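Local coordinates for TrwG component of type IV secretion system (Bartonella birtlesii, PDB 4JF8), which is a VirB8-family component of a bacterial type IV secretion system, this chain being its soluble NTF2-like domain, which probably takes part in assembling the secretion channel, at residues W48-Q51 against Y52-R56; F83-I86 against Y87-E90; Q126-S129 against T130-G134. All blocks are in the same frame, centred on the assembly; numbering follows the deposited sequence.

Contact 1 lies on helix 42-57, its centre about 4 Å from the centre of the chain; contact 2 spans the C-terminal part of helix 77-85 and the following turn, and contact 3 is the hairpin turn after strand 117-128. Contacts 1 and 2 touch, with centres about 19 Å apart: Arg56 NE packs 3.9 Å from Phe83 CD1, and one 1,2-ethanediol, probably from the crystallisation liquor, accepts a hydrogen bond from Tyr87 and donates to Asn55 O and Arg56 O. Contact 3 stands apart, its nearest atoms about 12 Å from contact 1 and about 11 Å from contact 2. Together they sample the central helix, its helical neighbours and the hairpin end of the antiparallel sheet.

Contact 1: W48-Q51 against Y52-R56; sequences WLNQ and YVLNR. With EDO (1,2-ethanediol), chain C; EDO (1,2-ethanediol), chain D.
Gln51 O is gripped twice by one residue: Asn55 N reaches it at 3.0 Å in the helical i to i+4 bond, and Asn55 ND2 donates to the same Gln51 O at 2.9 Å. The two donors arrive from opposite faces of the carbonyl plane, and the hydrogen bond from ND2 is fairly straight, with an N-H...O angle of 166°. Asn55 CG lies beside its own backbone N (chi1 -80°), which turns the amide back along the helix, where ND2 also rests 3.4 Å from Gln51 CG. The two side-chain amide planes are steeply inclined, 74° apart. Asn55 OD1 is bonded in turn to Asn67, so both ends of this amide are engaged.

One position earlier, Leu54 N bonds to Asn50 O, and Leu54 CD1 lies 3.6 Å from Asn50 ND2, an apolar branch against a polar group. Tyr52 OH accepts from Arg56 NH1 at 2.9 Å, in the guanidinium plane, and is also bonded to Ser75. Trp48 NE1 gives its hydrogen to an ethanediol O2 at 2.9 Å, while its ring meets Phe164 of its own chain and Tyr47 of the second subunit.

The chemistry implies a largely buried stretch of helix in which the polar groups of Asn55 and Tyr52 each have partners: the Asn55 amide has its rotation fixed at both ends, and the Tyr52 hydroxyl would probably be polarised by the neighbouring guanidinium.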
loop_
_atom_site.group_PDB
_atom_site.type_symbol
_atom_site.label_atom_id
_atom_site.label_comp_id
_atom_site.label_asym_id
_atom_site.label_seq_id
_atom_site.Cartn_x
_atom_site.Cartn_y
_atom_site.Cartn_z
ATOM N N TRP A 48 -2.432 0.118 10.309
ATOM C CA TRP A 48 -3.385 -0.818 9.708
ATOM C C TRP A 48 -4.791 -0.243 9.559
ATOM O O TRP A 48 -5.440 -0.437 8.527
ATOM C CB TRP A 48 -3.395 -2.169 10.440
ATOM C CG TRP A 48 -2.116 -2.892 10.177
ATOM C CD1 TRP A 48 -1.084 -3.083 11.055
ATOM C CD2 TRP A 48 -1.697 -3.454 8.931
ATOM N NE1 TRP A 48 -0.052 -3.726 10.423
ATOM C CE2 TRP A 48 -0.394 -3.958 9.115
ATOM C CE3 TRP A 48 -2.284 -3.549 7.663
ATOM C CZ2 TRP A 48 0.319 -4.562 8.065
ATOM C CZ3 TRP A 48 -1.579 -4.162 6.653
ATOM C CH2 TRP A 48 -0.299 -4.654 6.859
ATOM N N LEU A 49 -5.247 0.492 10.569
ATOM C CA LEU A 49 -6.552 1.134 10.502
ATOM C C LEU A 49 -6.612 2.158 9.385
ATOM O O LEU A 49 -7.618 2.257 8.683
ATOM C CB LEU A 49 -6.884 1.789 11.842
ATOM C CG LEU A 49 -7.140 0.772 12.973
ATOM C CD1 LEU A 49 -6.985 1.437 14.342
ATOM C CD2 LEU A 49 -8.487 0.064 12.844
ATOM N N ASN A 50 -5.553 2.943 9.256
ATOM C CA ASN A 50 -5.460 3.915 8.178
ATOM C C ASN A 50 -5.494 3.224 6.812
ATOM O O ASN A 50 -6.228 3.636 5.900
ATOM C CB ASN A 50 -4.173 4.731 8.351
ATOM C CG ASN A 50 -4.041 5.846 7.355
ATOM O OD1 ASN A 50 -4.880 6.750 7.322
ATOM N ND2 ASN A 50 -2.960 5.837 6.573
ATOM N N GLN A 51 -4.681 2.183 6.659
ATOM C CA GLN A 51 -4.657 1.460 5.395
ATOM C C GLN A 51 -6.055 0.933 5.093
ATOM O O GLN A 51 -6.528 0.992 3.950
ATOM C CB GLN A 51 -3.689 0.290 5.487
ATOM C CG GLN A 51 -3.584 -0.470 4.178
ATOM C CD GLN A 51 -2.517 -1.557 4.164
ATOM O OE1 GLN A 51 -2.804 -2.730 3.932
ATOM N NE2 GLN A 51 -1.293 -1.172 4.427
ATOM N N TYR A 52 -6.752 0.419 6.105
ATOM C CA TYR A 52 -8.072 -0.131 5.892
ATOM C C TYR A 52 -9.075 0.913 5.412
ATOM O O TYR A 52 -9.754 0.707 4.403
ATOM C CB TYR A 52 -8.592 -0.819 7.165
ATOM C CG TYR A 52 -9.819 -1.665 6.890
ATOM C CD1 TYR A 52 -9.672 -2.933 6.328
ATOM C CD2 TYR A 52 -11.117 -1.185 7.103
ATOM C CE1 TYR A 52 -10.767 -3.722 6.022
ATOM C CE2 TYR A 52 -12.215 -1.970 6.802
ATOM C CZ TYR A 52 -12.037 -3.224 6.244
ATOM O OH TYR A 52 -13.160 -4.006 5.981
ATOM N N VAL A 53 -9.163 2.029 6.120
ATOM C CA VAL A 53 -10.132 3.045 5.766
ATOM C C VAL A 53 -9.818 3.625 4.392
ATOM O O VAL A 53 -10.717 3.822 3.571
ATOM C CB VAL A 53 -10.249 4.131 6.858
ATOM C CG1 VAL A 53 -11.120 5.281 6.366
ATOM C CG2 VAL A 53 -10.852 3.542 8.131
ATOM N N LEU A 54 -8.551 3.909 4.120
ATOM C CA LEU A 54 -8.204 4.477 2.819
ATOM C C LEU A 54 -8.552 3.498 1.709
ATOM O O LEU A 54 -9.070 3.897 0.655
ATOM C CB LEU A 54 -6.719 4.841 2.747
ATOM C CG LEU A 54 -6.307 6.066 3.571
ATOM C CD1 LEU A 54 -4.807 6.271 3.470
ATOM C CD2 LEU A 54 -7.052 7.311 3.093
ATOM N N ASN A 55 -8.244 2.225 1.882
ATOM C CA ASN A 55 -8.480 1.272 0.793
ATOM C C ASN A 55 -9.951 0.931 0.624
ATOM O O ASN A 55 -10.384 0.677 -0.498
ATOM C CB ASN A 55 -7.622 0.021 0.953
ATOM C CG ASN A 55 -6.214 0.246 0.489
ATOM O OD1 ASN A 55 -5.918 0.099 -0.698
ATOM N ND2 ASN A 55 -5.328 0.581 1.396
ATOM N N ARG A 56 -10.718 0.967 1.696
ATOM C CA ARG A 56 -12.130 0.590 1.625
ATOM C C ARG A 56 -13.006 1.730 1.122
ATOM O O ARG A 56 -13.940 1.506 0.349
ATOM C CB ARG A 56 -12.624 0.103 2.990
ATOM C CG ARG A 56 -14.096 -0.277 2.957
ATOM C CD ARG A 56 -14.533 -1.130 4.101
ATOM N NE ARG A 56 -15.982 -1.328 4.121
ATOM C CZ ARG A 56 -16.616 -2.291 4.777
ATOM N NH1 ARG A 56 -15.951 -3.242 5.430
ATOM N NH2 ARG A 56 -17.945 -2.330 4.758
HETATM C C1 EDO C . -12.844 0.780 -3.003
HETATM O O1 EDO C . -14.091 0.934 -2.304
HETATM C C2 EDO C . -12.462 -0.672 -3.085
HETATM O O2 EDO C . -12.095 -1.067 -1.795
HETATM C C1 EDO D . 4.017 -3.853 9.195
HETATM O O1 EDO D . 5.225 -4.163 9.900
HETATM C C2 EDO D . 3.242 -2.848 10.025
HETATM O O2 EDO D . 2.744 -3.553 11.171
#

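Contact 2: F83-I86 against Y87-E90; sequences FYKI and YEGE. With EDO (1,2-ethanediol), chain C.
Residues 83-85 belong to helix 77-85, and the chain goes on through a type I beta turn from Lys85 to Glu88. Two backbone bonds cross between the segments: Tyr87 N reaches Tyr84 O at 2.9 Å, and Glu88 N reaches Lys85 O at 3.1 Å. Both are i to i+3 bonds, and both donors sit well above the acceptor's carbonyl plane, the second by 71°.

Among the side chains, Phe83 and Tyr87 make an offset edge-to-face pair, the edge of Tyr87 turned to the face of Phe83, with centroids 5.7 Å apart and planes inclined at 61°. Ile86 CG2 lies over a face of the Tyr87 ring, 4.0 Å from its centroid, in a CH-pi contact. With CG2 anti to the backbone N and CG1 beside it (chi1 -64°), Ile86 runs alongside the ring. Glu88 folds back over the turn, its CG 3.3 Å from Tyr84 O, while its OE1 is 4.5 Å from Lys85 NZ, opposite charges that remain beyond salt-bridge range. Tyr87 OH donates to an ethanediol O1 at 2.6 Å.

Phe83 packs on Tyr68 and Thr71 of helix 64-73, and Tyr87 on Ile64 of the same helix; Arg93 of helix 93-97 touches Ile86 and Tyr87, and Asp94 of that helix touches Tyr87.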
loop_
_atom_site.group_PDB
_atom_site.type_symbol
_atom_site.label_atom_id
_atom_site.label_comp_id
_atom_site.label_asym_id
_atom_site.label_seq_id
_atom_site.Cartn_x
_atom_site.Cartn_y
_atom_site.Cartn_z
ATOM N N PHE A 83 -18.660 -6.015 2.664
ATOM C CA PHE A 83 -17.938 -5.140 1.745
ATOM C C PHE A 83 -18.251 -5.497 0.286
ATOM O O PHE A 83 -18.498 -4.626 -0.547
ATOM C CB PHE A 83 -16.436 -5.252 2.008
ATOM C CG PHE A 83 -15.604 -4.607 0.959
ATOM C CD1 PHE A 83 -15.613 -3.230 0.785
ATOM C CD2 PHE A 83 -14.783 -5.379 0.151
ATOM C CE1 PHE A 83 -14.845 -2.651 -0.198
ATOM C CE2 PHE A 83 -14.002 -4.798 -0.826
ATOM C CZ PHE A 83 -14.036 -3.441 -1.011
ATOM N N TYR A 84 -18.296 -6.789 -0.021
ATOM C CA TYR A 84 -18.497 -7.237 -1.392
ATOM C C TYR A 84 -19.822 -6.746 -1.925
ATOM O O TYR A 84 -19.943 -6.480 -3.130
ATOM C CB TYR A 84 -18.456 -8.761 -1.506
ATOM C CG TYR A 84 -17.117 -9.422 -1.245
ATOM C CD1 TYR A 84 -15.912 -8.737 -1.399
ATOM C CD2 TYR A 84 -17.053 -10.770 -0.885
ATOM C CE1 TYR A 84 -14.706 -9.373 -1.198
ATOM C CE2 TYR A 84 -15.854 -11.395 -0.681
ATOM C CZ TYR A 84 -14.676 -10.693 -0.823
ATOM O OH TYR A 84 -13.469 -11.345 -0.588
ATOM N N LYS A 85 -20.821 -6.607 -1.066
ATOM C CA LYS A 85 -22.143 -6.172 -1.532
ATOM C C LYS A 85 -22.111 -4.771 -2.136
ATOM O O LYS A 85 -22.911 -4.469 -3.021
ATOM C CB LYS A 85 -23.170 -6.244 -0.405
ATOM C CG LYS A 85 -23.510 -7.665 -0.011
ATOM C CD LYS A 85 -24.631 -7.714 1.009
ATOM C CE LYS A 85 -24.803 -9.105 1.592
ATOM N NZ LYS A 85 -24.553 -10.239 0.650
ATOM N N ILE A 86 -21.175 -3.927 -1.708
ATOM C CA ILE A 86 -21.019 -2.596 -2.311
ATOM C C ILE A 86 -20.753 -2.708 -3.817
ATOM O O ILE A 86 -21.113 -1.817 -4.583
ATOM C CB ILE A 86 -19.868 -1.817 -1.620
ATOM C CG1 ILE A 86 -20.209 -1.566 -0.141
ATOM C CG2 ILE A 86 -19.572 -0.499 -2.328
ATOM C CD1 ILE A 86 -19.078 -0.999 0.674
ATOM N N TYR A 87 -20.112 -3.809 -4.228
ATOM C CA TYR A 87 -19.710 -4.089 -5.610
ATOM C C TYR A 87 -20.527 -5.194 -6.269
ATOM O O TYR A 87 -20.069 -5.815 -7.233
ATOM C CB TYR A 87 -18.175 -4.376 -5.643
ATOM C CG TYR A 87 -17.431 -3.114 -5.262
ATOM C CD1 TYR A 87 -17.249 -2.116 -6.199
ATOM C CD2 TYR A 87 -17.001 -2.871 -3.961
ATOM C CE1 TYR A 87 -16.623 -0.928 -5.872
ATOM C CE2 TYR A 87 -16.372 -1.673 -3.612
ATOM C CZ TYR A 87 -16.204 -0.698 -4.588
ATOM O OH TYR A 87 -15.634 0.527 -4.318
ATOM N N GLU A 88 -21.749 -5.386 -5.792
ATOM C CA GLU A 88 -22.643 -6.374 -6.397
ATOM C C GLU A 88 -23.964 -5.716 -6.741
ATOM O O GLU A 88 -24.377 -4.735 -6.122
ATOM C CB GLU A 88 -22.858 -7.543 -5.430
ATOM C CG GLU A 88 -21.616 -8.420 -5.283
ATOM C CD GLU A 88 -21.649 -9.372 -4.095
ATOM O OE1 GLU A 88 -22.572 -9.297 -3.272
ATOM O OE2 GLU A 88 -20.736 -10.208 -3.960
ATOM N N GLY A 89 -24.625 -6.282 -7.739
ATOM C CA GLY A 89 -25.979 -5.868 -8.086
ATOM C C GLY A 89 -26.029 -4.697 -9.045
ATOM O O GLY A 89 -25.002 -4.250 -9.563
ATOM N N GLU A 90 -27.252 -4.220 -9.290
ATOM C CA GLU A 90 -27.493 -3.126 -10.229
ATOM C C GLU A 90 -26.835 -1.818 -9.798
ATOM O O GLU A 90 -26.372 -1.047 -10.646
ATOM C CB GLU A 90 -29.003 -2.902 -10.414
HETATM C C1 EDO C . -12.844 0.780 -3.003
HETATM O O1 EDO C . -14.091 0.934 -2.304
HETATM C C2 EDO C . -12.462 -0.672 -3.085
HETATM O O2 EDO C . -12.095 -1.067 -1.795
#

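Contact 3: Q126-S129 against T130-G134; sequences QHDS and TGAVG
Gln126 and Gly134 are joined across a beta hairpin, which carries strand 117-128 back toward strand 137-147 of the antiparallel sheet. Its two arms run 173° apart, and a type I beta turn spans Asp128 to Gly131.

The backbone bonds define the register. Gly134 N donates almost straight to Gln126 O at 2.8 Å, and Asp128 N to Ala132 O at 2.8 Å, which places His127 and Val133 as a single bridge between them. The turn is closed by Gly131 N to Asp128 O at 2.9 Å. Gly131 has a positive phi of 107°, where a CB would collide with the carbonyl oxygen of Thr130. A water donates to both Asp128 O and Ala132 O, linking the arms beside the turn.

Apolar contact comes from Val133, whose CG1 lies over one face of the His127 imidazole, 4.2 Å from its centroid, a CH-pi arrangement. Strand 101-112, the other neighbour of strand 117-128 in the sheet, touches the 126-129 arm, with Ala101 meeting Gln126 and Asp128.

Polar side chains add a local tie: Gln126 NE2 points in its amide plane to the syn lone pair of Asp128 OD1, 2.9 Å away at an N-H...O angle of 179°.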
loop_
_atom_site.group_PDB
_atom_site.type_symbol
_atom_site.label_atom_id
_atom_site.label_comp_id
_atom_site.label_asym_id
_atom_site.label_seq_id
_atom_site.Cartn_x
_atom_site.Cartn_y
_atom_site.Cartn_z
ATOM N N GLN A 126 -16.718 13.416 -3.606
ATOM C CA GLN A 126 -16.791 12.850 -4.948
ATOM C C GLN A 126 -16.430 13.896 -5.984
ATOM O O GLN A 126 -16.930 15.029 -5.949
ATOM C CB GLN A 126 -18.184 12.303 -5.216
ATOM C CG GLN A 126 -18.321 11.617 -6.575
ATOM C CD GLN A 126 -19.592 10.838 -6.713
ATOM O OE1 GLN A 126 -20.010 10.155 -5.782
ATOM N NE2 GLN A 126 -20.205 10.906 -7.881
ATOM N N HIS A 127 -15.520 13.528 -6.874
ATOM C CA HIS A 127 -15.129 14.363 -7.998
ATOM C C HIS A 127 -15.509 13.630 -9.254
ATOM O O HIS A 127 -14.917 12.602 -9.559
ATOM C CB HIS A 127 -13.629 14.588 -8.010
ATOM C CG HIS A 127 -13.125 15.379 -6.857
ATOM N ND1 HIS A 127 -12.778 16.702 -6.978
ATOM C CD2 HIS A 127 -12.910 15.045 -5.565
ATOM C CE1 HIS A 127 -12.378 17.158 -5.804
ATOM N NE2 HIS A 127 -12.451 16.175 -4.930
ATOM N N ASP A 128 -16.480 14.143 -9.998
ATOM C CA ASP A 128 -16.837 13.534 -11.269
ATOM C C ASP A 128 -15.795 13.955 -12.291
ATOM O O ASP A 128 -15.234 15.051 -12.220
ATOM C CB ASP A 128 -18.211 14.000 -11.733
ATOM C CG ASP A 128 -19.353 13.464 -10.864
ATOM O OD1 ASP A 128 -19.130 12.591 -10.028
ATOM O OD2 ASP A 128 -20.491 13.952 -11.024
ATOM N N SER A 129 -15.572 13.083 -13.259
ATOM C CA SER A 129 -14.592 13.342 -14.317
ATOM C C SER A 129 -14.971 14.579 -15.119
ATOM O O SER A 129 -14.104 15.227 -15.706
ATOM C CB SER A 129 -14.458 12.127 -15.254
ATOM O OG SER A 129 -15.658 11.768 -15.874
ATOM N N THR A 130 -16.259 14.921 -15.156
ATOM C CA THR A 130 -16.706 16.123 -15.832
ATOM C C THR A 130 -16.256 17.420 -15.152
ATOM O O THR A 130 -16.337 18.498 -15.745
ATOM C CB THR A 130 -18.220 16.170 -15.855
ATOM O OG1 THR A 130 -18.714 16.205 -14.507
ATOM C CG2 THR A 130 -18.786 14.993 -16.649
ATOM N N GLY A 131 -15.859 17.326 -13.890
ATOM C CA GLY A 131 -15.497 18.484 -13.084
ATOM C C GLY A 131 -16.524 18.838 -12.014
ATOM O O GLY A 131 -16.250 19.677 -11.184
ATOM N N ALA A 132 -17.700 18.221 -12.026
ATOM C CA ALA A 132 -18.657 18.427 -10.926
ATOM C C ALA A 132 -18.065 17.866 -9.637
ATOM O O ALA A 132 -17.441 16.797 -9.633
ATOM C CB ALA A 132 -19.969 17.748 -11.224
ATOM N N VAL A 133 -18.229 18.606 -8.548
ATOM C CA VAL A 133 -17.699 18.199 -7.247
ATOM C C VAL A 133 -18.831 18.115 -6.248
ATOM O O VAL A 133 -19.664 19.013 -6.155
ATOM C CB VAL A 133 -16.614 19.164 -6.766
ATOM C CG1 VAL A 133 -16.033 18.693 -5.436
ATOM C CG2 VAL A 133 -15.517 19.264 -7.812
ATOM N N GLY A 134 -18.872 17.015 -5.504
ATOM C CA GLY A 134 -19.904 16.847 -4.494
ATOM C C GLY A 134 -19.558 17.535 -3.194
ATOM O O GLY A 134 -18.461 18.073 -2.996
HETATM O O HOH W 1 -14.491 16.927 -10.094
#